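Local atomic coordinates of endo-beta-mannanase (Opitutaceae bacterium TAV5, PDB entry 7BOB), a protein that probably removes mannose units from beta-1,4-mannan or manno-oligosaccharide chain ends, as an exo-acting glycoside hydrolase of family 5 from a termite hindgut bacterium. Residues Arg261-Phe266 with Arg412-His417; Ala382-Leu387 with Ala423-Gly428; Tyr388-Tyr393 with Thr448-Gly453. All coordinates share one frame; numbering follows the deposited sequence.

Contacts 2 and 3 lie within the alpha/beta domain that follows the catalytic barrel, and contact 1 joins that domain to the barrel: barrel helix 258-272 meets helix 406-422. Contacts 2 and 3 both use strand 385-389, contact 2 pairing its start with strand 427-431 and contact 3 setting its far end against the loop after strand 444-448. Their centres lie about 12 Å (1 and 2), 17 Å (1 and 3) and 18 Å (2 and 3) apart. Along the chain 261-266, 382-387 and 388-393 come first, then 412-417, 423-428 and 448-453. H417 of contact 1 packs on L387 and V427 of contact 2, which ties the domain interface to the sheet edge.

Contact 1. Residues Arg261-Phe266 with Arg412-His417; sequences RSLLPF and RLILAH
The ring of F266 lies between helix 258-272 and helix 406-422, with the backbone CA of I414 over one face and L413 CB and the H417 ring reaching it obliquely. H417 in turn carries F266 CB over one face, 3.9 Å from the centroid of its ring, a CH-pi contact; in the plane of the imidazole, at its edge, sits a water. The two rings are neither stacked nor T-shaped: their planes stand at 53°. F266 CG is anti to the backbone N (chi1 164°), which sends the ring out across helix 406-422, where CZ touches L413 CB at 3.5 Å and CE2 touches I414 CG1 at the same distance. An alanine in place of F266 would keep the CB over H417 but is likely to open a gap beside L413 and I414. One turn earlier, L263 CD2 meets I414 CG2 at 3.8 Å.

No direct hydrogen bond crosses here; the water does the polar work. It donates to S262 OG (2.7 Å) and to I414 O (2.6 Å), and is hydrogen-bonded to H417 ND1 at 2.9 Å. S262 OG is also bonded to L259 O, and H417 NE2 to K269 on the barrel helix, so both ends of the imidazole are held and its rotation is fixed. The axes of segments 261-266 and 412-417 approach to 10.0 Å, their N-to-C directions 116° apart. This is a helix-on-helix domain interface, joining an outer helix of the (beta/alpha)8 barrel of family 5 to the first helix of the following alpha/beta domain.

Contact 2. Residues Ala382-Leu387 with Ala423-Gly428; sequences APTVHL and AEEHVG
T384 and E425 meet through their side chains: T384 OG1 donates to E425 OE1 at 2.4 Å, so short that the exact distance is doubtful. The same hydroxyl accepts H426 N at 3.0 Å, so it appears to serve as donor and acceptor at once. E425 gets there because its chain folds at chi2 (-89°), turning the carboxylate back beside the threonine; its OE2 goes to R444 in a salt bridge, and R444 also bonds T384 O.

H426 O takes two donors, T384 N at 2.8 Å, in the carbonyl plane and on a lone pair, and V385 N, a weak bond. From there the pairing becomes regular. V385 O receives G428 N at 2.8 Å in an almost straight bond (168°), and G428 O receives L387 N at 2.8 Å, the donor tilted 30° from the carbonyl plane. Each of these carbonyls has a CA-H...O neighbour too, V427 CA at V385 O and H386 CA at G428 O. These are parallel bridges, the two strands of a beta-alpha-beta crossover whose helix, 406-422, packs on L387 and V427. V427 O bonds K269 of the barrel domain, while H386 turns its backbone bonds to the other neighbour, strand 444-448.

Side chains fill in between. V427 CG1 touches L387 CG at 3.7 Å, and its CG2 lies alongside V385 CG1, both valines pointing the same way. On the opposite face the H386 ring lies over the backbone of G428, where any CB would run into H386 CD2, only 2.7 Å away.

Contact 3. Residues Tyr388-Tyr393 with Thr448-Gly453; sequences YWPRHY and TGVFTG
The ring of Y388 meets V450 CG2 at its edge, near the ring plane, 4.2 Å from CD1; it is turned toward the loop with CG anti to the backbone N (chi1 -175°). Further along, T452 CG2 comes to Y388 CE1 at 4.0 Å, obliquely. P390 adds its CB, 4.3 Å from the same V450 CG2, so this one methyl is shared by the tyrosine and the proline. The proline CB also lies 4.1 Å from the carbonyl F451 O.

Polar contact between the segments runs through water. One molecule donates to Y388 O (2.8 Å) and accepts T448 N (2.7 Å), standing where a direct bond would continue the parallel pairing of strands 385-389 and 444-448, since Y388 is still bonded to I446 one step back. The strands have spread here, and the chain turns off after T448 through G449, whose positive phi suits glycine. A second water accepts H392 N at 3.0 Å and donates to F451 O at 3.2 Å. Both segments thus leave the carboxyl ends of adjacent parallel strands in an alpha/beta sheet, the place where loops pass on to helices, here helix 454-465.

Hydrogen bonds to outside residues brace the two pieces. E456 takes Y388 OH and R391 N on OE1, and it also reaches the other segment: G453, at the N-cap position of helix 454-465, gives its N to OE2 of this glutamate three residues on. N404 ND2 reaches F451 O and H392 O, joining the segments a second time.

Contact 1. Residues Arg261-Phe266 with Arg412-His417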
# COMPACT_ATOMS: atom_id res chain seq x y z
N ARG A 261 7.34 22.55 19.37
CA ARG A 261 6.54 23.46 20.19
C ARG A 261 5.44 24.14 19.40
O ARG A 261 4.43 24.53 19.98
CB ARG A 261 7.41 24.55 20.84
CG ARG A 261 8.43 24.04 21.83
CD ARG A 261 9.47 25.10 22.14
NE ARG A 261 10.38 24.70 23.20
CZ ARG A 261 11.08 25.54 23.95
NH1 ARG A 261 10.99 26.86 23.75
NH2 ARG A 261 11.89 25.06 24.90
N SER A 262 5.59 24.29 18.09
CA SER A 262 4.51 24.94 17.37
C SER A 262 3.35 24.00 17.03
O SER A 262 2.31 24.48 16.54
CB SER A 262 5.05 25.58 16.10
OG SER A 262 5.38 24.57 15.14
N LEU A 263 3.48 22.70 17.26
CA LEU A 263 2.46 21.76 16.77
C LEU A 263 1.12 21.95 17.47
O LEU A 263 0.09 22.18 16.83
CB LEU A 263 2.95 20.32 16.95
CG LEU A 263 4.14 19.92 16.09
CD1 LEU A 263 4.76 18.65 16.68
CD2 LEU A 263 3.66 19.70 14.66
N LEU A 264 1.12 21.85 18.80
CA LEU A 264 -0.14 21.94 19.53
C LEU A 264 -0.84 23.29 19.31
O LEU A 264 -2.03 23.29 18.96
CB LEU A 264 0.12 21.60 20.99
CG LEU A 264 -1.03 21.25 21.93
CD1 LEU A 264 -1.95 20.25 21.28
CD2 LEU A 264 -0.49 20.71 23.27
N PRO A 265 -0.16 24.44 19.41
CA PRO A 265 -0.86 25.70 19.07
C PRO A 265 -1.40 25.73 17.66
O PRO A 265 -2.48 26.29 17.43
CB PRO A 265 0.22 26.78 19.27
CG PRO A 265 1.19 26.16 20.22
CD PRO A 265 1.21 24.70 19.88
N PHE A 266 -0.68 25.14 16.71
CA PHE A 266 -1.19 25.07 15.35
C PHE A 266 -2.48 24.25 15.28
O PHE A 266 -3.45 24.66 14.63
CB PHE A 266 -0.13 24.48 14.42
CG PHE A 266 -0.68 24.04 13.10
CD1 PHE A 266 -0.87 24.95 12.06
CD2 PHE A 266 -1.03 22.70 12.90
CE1 PHE A 266 -1.39 24.54 10.84
CE2 PHE A 266 -1.54 22.28 11.66
CZ PHE A 266 -1.72 23.20 10.64
N ARG A 412 2.03 20.52 4.96
CA ARG A 412 2.42 21.81 4.39
C ARG A 412 2.03 22.95 5.31
O ARG A 412 2.76 23.95 5.42
CB ARG A 412 1.76 22.01 3.03
CG ARG A 412 2.16 20.99 1.97
CD ARG A 412 1.16 20.99 0.81
NE ARG A 412 1.75 20.49 -0.43
CZ ARG A 412 1.76 19.20 -0.76
NH1 ARG A 412 1.20 18.30 0.07
NH2 ARG A 412 2.32 18.80 -1.91
N LEU A 413 0.89 22.82 5.99
CA LEU A 413 0.45 23.87 6.87
C LEU A 413 1.35 23.93 8.10
O LEU A 413 1.72 25.02 8.55
CB LEU A 413 -1.01 23.65 7.25
CG LEU A 413 -2.07 23.89 6.16
CD1 LEU A 413 -3.45 23.55 6.69
CD2 LEU A 413 -2.03 25.32 5.68
N ILE A 414 1.75 22.77 8.62
CA ILE A 414 2.56 22.73 9.84
C ILE A 414 3.89 23.46 9.61
O ILE A 414 4.32 24.29 10.42
CB ILE A 414 2.79 21.28 10.29
CG1 ILE A 414 1.53 20.76 10.99
CG2 ILE A 414 4.02 21.18 11.18
CD1 ILE A 414 1.52 19.25 11.23
N LEU A 415 4.53 23.17 8.48
CA LEU A 415 5.85 23.72 8.19
C LEU A 415 5.77 25.19 7.86
O LEU A 415 6.59 25.99 8.34
CB LEU A 415 6.50 22.96 7.02
CG LEU A 415 7.90 23.47 6.70
CD1 LEU A 415 8.87 23.08 7.80
CD2 LEU A 415 8.36 22.94 5.36
N ALA A 416 4.81 25.58 7.02
CA ALA A 416 4.64 27.00 6.73
C ALA A 416 4.36 27.77 8.02
O ALA A 416 4.94 28.84 8.25
CB ALA A 416 3.52 27.21 5.72
N HIS A 417 3.50 27.22 8.89
CA HIS A 417 3.17 27.86 10.16
C HIS A 417 4.41 28.06 11.01
O HIS A 417 4.61 29.14 11.58
CB HIS A 417 2.14 27.01 10.91
CG HIS A 417 1.80 27.53 12.27
ND1 HIS A 417 2.32 26.98 13.43
CD2 HIS A 417 0.97 28.53 12.66
CE1 HIS A 417 1.82 27.62 14.47
NE2 HIS A 417 1.01 28.57 14.03
O HOH W 1 3.80 24.48 12.98

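Contact 2. Residues Ala382-Leu387 with Ala423-Gly428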
# COMPACT_ATOMS: atom_id res chain seq x y z
N ALA A 382 -3.80 40.15 17.26
CA ALA A 382 -3.90 40.14 15.80
C ALA A 382 -2.91 39.22 15.09
O ALA A 382 -1.83 38.93 15.63
CB ALA A 382 -3.73 41.56 15.25
N PRO A 383 -3.27 38.71 13.90
CA PRO A 383 -2.32 37.96 13.07
C PRO A 383 -1.88 38.75 11.83
O PRO A 383 -2.68 39.45 11.21
CB PRO A 383 -3.11 36.69 12.68
CG PRO A 383 -4.55 36.90 13.27
CD PRO A 383 -4.66 38.37 13.53
N THR A 384 -0.61 38.63 11.47
CA THR A 384 -0.04 39.37 10.36
C THR A 384 -0.04 38.59 9.04
O THR A 384 0.47 39.11 8.04
CB THR A 384 1.39 39.80 10.72
OG1 THR A 384 2.19 38.64 10.92
CG2 THR A 384 1.38 40.60 12.04
N VAL A 385 -0.60 37.37 9.02
CA VAL A 385 -0.67 36.52 7.83
C VAL A 385 -1.54 35.29 8.14
O VAL A 385 -1.54 34.79 9.28
CB VAL A 385 0.73 36.11 7.35
CG1 VAL A 385 1.32 34.96 8.20
CG2 VAL A 385 0.70 35.75 5.90
N HIS A 386 -2.29 34.81 7.15
CA HIS A 386 -3.23 33.70 7.33
C HIS A 386 -2.94 32.58 6.33
O HIS A 386 -2.82 32.82 5.13
CB HIS A 386 -4.68 34.18 7.16
CG HIS A 386 -5.18 35.00 8.31
ND1 HIS A 386 -4.77 36.30 8.55
CD2 HIS A 386 -6.08 34.71 9.29
CE1 HIS A 386 -5.38 36.76 9.62
NE2 HIS A 386 -6.18 35.83 10.09
N LEU A 387 -2.84 31.35 6.83
CA LEU A 387 -2.72 30.18 5.97
C LEU A 387 -4.09 29.75 5.48
O LEU A 387 -5.07 29.77 6.23
CB LEU A 387 -2.05 29.04 6.74
CG LEU A 387 -0.66 29.32 7.29
CD1 LEU A 387 -0.26 28.22 8.28
CD2 LEU A 387 0.34 29.42 6.15
N ALA A 423 10.06 33.69 10.93
CA ALA A 423 10.14 35.05 10.38
C ALA A 423 9.43 36.05 11.25
O ALA A 423 9.24 37.20 10.83
CB ALA A 423 9.55 35.10 8.97
N GLU A 424 8.99 35.63 12.44
CA GLU A 424 8.37 36.52 13.41
C GLU A 424 7.06 37.11 12.88
O GLU A 424 6.72 38.27 13.16
CB GLU A 424 9.35 37.61 13.86
CG GLU A 424 10.50 37.01 14.65
CD GLU A 424 11.55 38.02 15.04
OE1 GLU A 424 11.18 39.14 15.47
OE2 GLU A 424 12.75 37.69 14.90
N GLU A 425 6.32 36.30 12.12
CA GLU A 425 4.94 36.61 11.78
C GLU A 425 3.99 35.97 12.79
O GLU A 425 4.33 34.98 13.44
CB GLU A 425 4.62 36.11 10.38
CG GLU A 425 5.53 36.72 9.31
CD GLU A 425 4.98 38.02 8.78
OE1 GLU A 425 3.89 38.45 9.22
OE2 GLU A 425 5.64 38.62 7.92
N HIS A 426 2.81 36.58 12.94
CA HIS A 426 1.71 36.00 13.71
C HIS A 426 0.76 35.33 12.72
O HIS A 426 0.16 36.00 11.87
CB HIS A 426 0.95 37.05 14.54
CG HIS A 426 1.76 37.63 15.67
ND1 HIS A 426 2.65 36.88 16.41
CD2 HIS A 426 1.79 38.88 16.18
CE1 HIS A 426 3.21 37.66 17.32
NE2 HIS A 426 2.71 38.87 17.21
N VAL A 427 0.61 34.01 12.83
CA VAL A 427 -0.03 33.22 11.79
C VAL A 427 -1.44 32.83 12.23
O VAL A 427 -1.62 32.18 13.26
CB VAL A 427 0.79 31.98 11.45
CG1 VAL A 427 0.16 31.25 10.28
CG2 VAL A 427 2.24 32.37 11.18
N GLY A 428 -2.43 33.21 11.42
CA GLY A 428 -3.79 32.73 11.55
C GLY A 428 -4.17 31.72 10.47
O GLY A 428 -3.39 31.36 9.58

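Contact 3. Residues Tyr388-Tyr393 with Thr448-Gly453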
# COMPACT_ATOMS: atom_id res chain seq x y z
N TYR A 388 -4.17 29.37 4.20
CA TYR A 388 -5.45 29.06 3.56
C TYR A 388 -5.85 27.61 3.85
O TYR A 388 -5.12 26.68 3.48
CB TYR A 388 -5.35 29.31 2.05
CG TYR A 388 -6.65 29.13 1.30
CD1 TYR A 388 -6.90 27.97 0.57
CD2 TYR A 388 -7.62 30.12 1.30
CE1 TYR A 388 -8.08 27.80 -0.13
CE2 TYR A 388 -8.80 29.96 0.60
CZ TYR A 388 -9.02 28.80 -0.11
OH TYR A 388 -10.19 28.61 -0.81
N TRP A 389 -6.99 27.42 4.54
CA TRP A 389 -7.61 26.11 4.75
C TRP A 389 -8.57 25.85 3.60
O TRP A 389 -9.52 26.63 3.43
CB TRP A 389 -8.33 26.08 6.10
CG TRP A 389 -9.00 24.76 6.49
CD1 TRP A 389 -10.18 24.27 6.00
CD2 TRP A 389 -8.54 23.81 7.46
NE1 TRP A 389 -10.48 23.09 6.61
CE2 TRP A 389 -9.51 22.78 7.52
CE3 TRP A 389 -7.43 23.73 8.30
CZ2 TRP A 389 -9.38 21.66 8.35
CZ3 TRP A 389 -7.31 22.62 9.15
CH2 TRP A 389 -8.28 21.60 9.15
N PRO A 390 -8.35 24.84 2.76
CA PRO A 390 -9.13 24.73 1.52
C PRO A 390 -10.60 24.38 1.79
O PRO A 390 -10.93 23.76 2.81
CB PRO A 390 -8.43 23.60 0.75
CG PRO A 390 -7.70 22.80 1.80
CD PRO A 390 -7.30 23.81 2.87
N ARG A 391 -11.47 24.76 0.84
CA ARG A 391 -12.90 24.51 1.01
C ARG A 391 -13.22 23.02 1.18
O ARG A 391 -14.10 22.66 1.96
CB ARG A 391 -13.70 25.09 -0.17
CG ARG A 391 -15.15 24.61 -0.23
CD ARG A 391 -15.94 25.26 -1.36
NE ARG A 391 -16.12 26.69 -1.12
CZ ARG A 391 -17.12 27.20 -0.40
NH1 ARG A 391 -18.05 26.40 0.13
NH2 ARG A 391 -17.20 28.51 -0.22
N HIS A 392 -12.54 22.15 0.45
CA HIS A 392 -12.74 20.71 0.60
C HIS A 392 -11.45 20.13 1.14
O HIS A 392 -10.44 20.04 0.42
CB HIS A 392 -13.15 20.05 -0.72
CG HIS A 392 -14.24 20.78 -1.44
ND1 HIS A 392 -15.58 20.58 -1.16
CD2 HIS A 392 -14.20 21.71 -2.42
CE1 HIS A 392 -16.31 21.35 -1.94
NE2 HIS A 392 -15.50 22.05 -2.71
N TYR A 393 -11.47 19.75 2.40
CA TYR A 393 -10.29 19.34 3.14
C TYR A 393 -10.17 17.83 3.26
O TYR A 393 -9.06 17.29 3.17
CB TYR A 393 -10.32 19.99 4.53
CG TYR A 393 -9.06 19.83 5.35
CD1 TYR A 393 -8.83 18.68 6.12
CD2 TYR A 393 -8.10 20.84 5.39
CE1 TYR A 393 -7.67 18.55 6.89
CE2 TYR A 393 -6.94 20.72 6.15
CZ TYR A 393 -6.72 19.58 6.89
OH TYR A 393 -5.55 19.48 7.62
N THR A 448 -0.57 27.15 0.59
CA THR A 448 0.59 26.25 0.69
C THR A 448 0.44 25.03 -0.22
O THR A 448 0.40 23.90 0.24
CB THR A 448 0.78 25.81 2.14
OG1 THR A 448 -0.40 25.11 2.60
CG2 THR A 448 1.05 27.02 3.03
N GLY A 449 0.39 25.27 -1.53
CA GLY A 449 0.25 24.18 -2.47
C GLY A 449 -0.92 23.26 -2.16
O GLY A 449 -0.73 22.04 -2.05
N VAL A 450 -2.11 23.82 -1.97
CA VAL A 450 -3.30 23.00 -1.84
C VAL A 450 -4.17 23.27 -3.05
O VAL A 450 -4.02 24.27 -3.76
CB VAL A 450 -4.07 23.27 -0.53
CG1 VAL A 450 -3.24 22.79 0.66
CG2 VAL A 450 -4.42 24.75 -0.39
N PHE A 451 -5.09 22.35 -3.30
CA PHE A 451 -5.91 22.38 -4.51
C PHE A 451 -7.18 23.18 -4.27
O PHE A 451 -7.85 23.00 -3.24
CB PHE A 451 -6.21 20.96 -4.96
CG PHE A 451 -4.99 20.07 -5.00
CD1 PHE A 451 -4.02 20.24 -5.99
CD2 PHE A 451 -4.80 19.07 -4.07
CE1 PHE A 451 -2.90 19.41 -6.05
CE2 PHE A 451 -3.68 18.24 -4.12
CZ PHE A 451 -2.73 18.41 -5.11
N THR A 452 -7.51 24.04 -5.22
CA THR A 452 -8.56 25.05 -5.10
C THR A 452 -9.48 24.97 -6.30
O THR A 452 -9.02 24.98 -7.44
CB THR A 452 -7.95 26.46 -5.05
OG1 THR A 452 -7.19 26.66 -6.24
CG2 THR A 452 -7.06 26.66 -3.82
N GLY A 453 -10.78 24.90 -6.05
CA GLY A 453 -11.74 24.81 -7.13
C GLY A 453 -12.09 26.17 -7.70
O GLY A 453 -11.58 27.22 -7.30
O HOH W 2 -2.49 26.70 2.50
O HOH W 3 -10.71 22.76 -1.84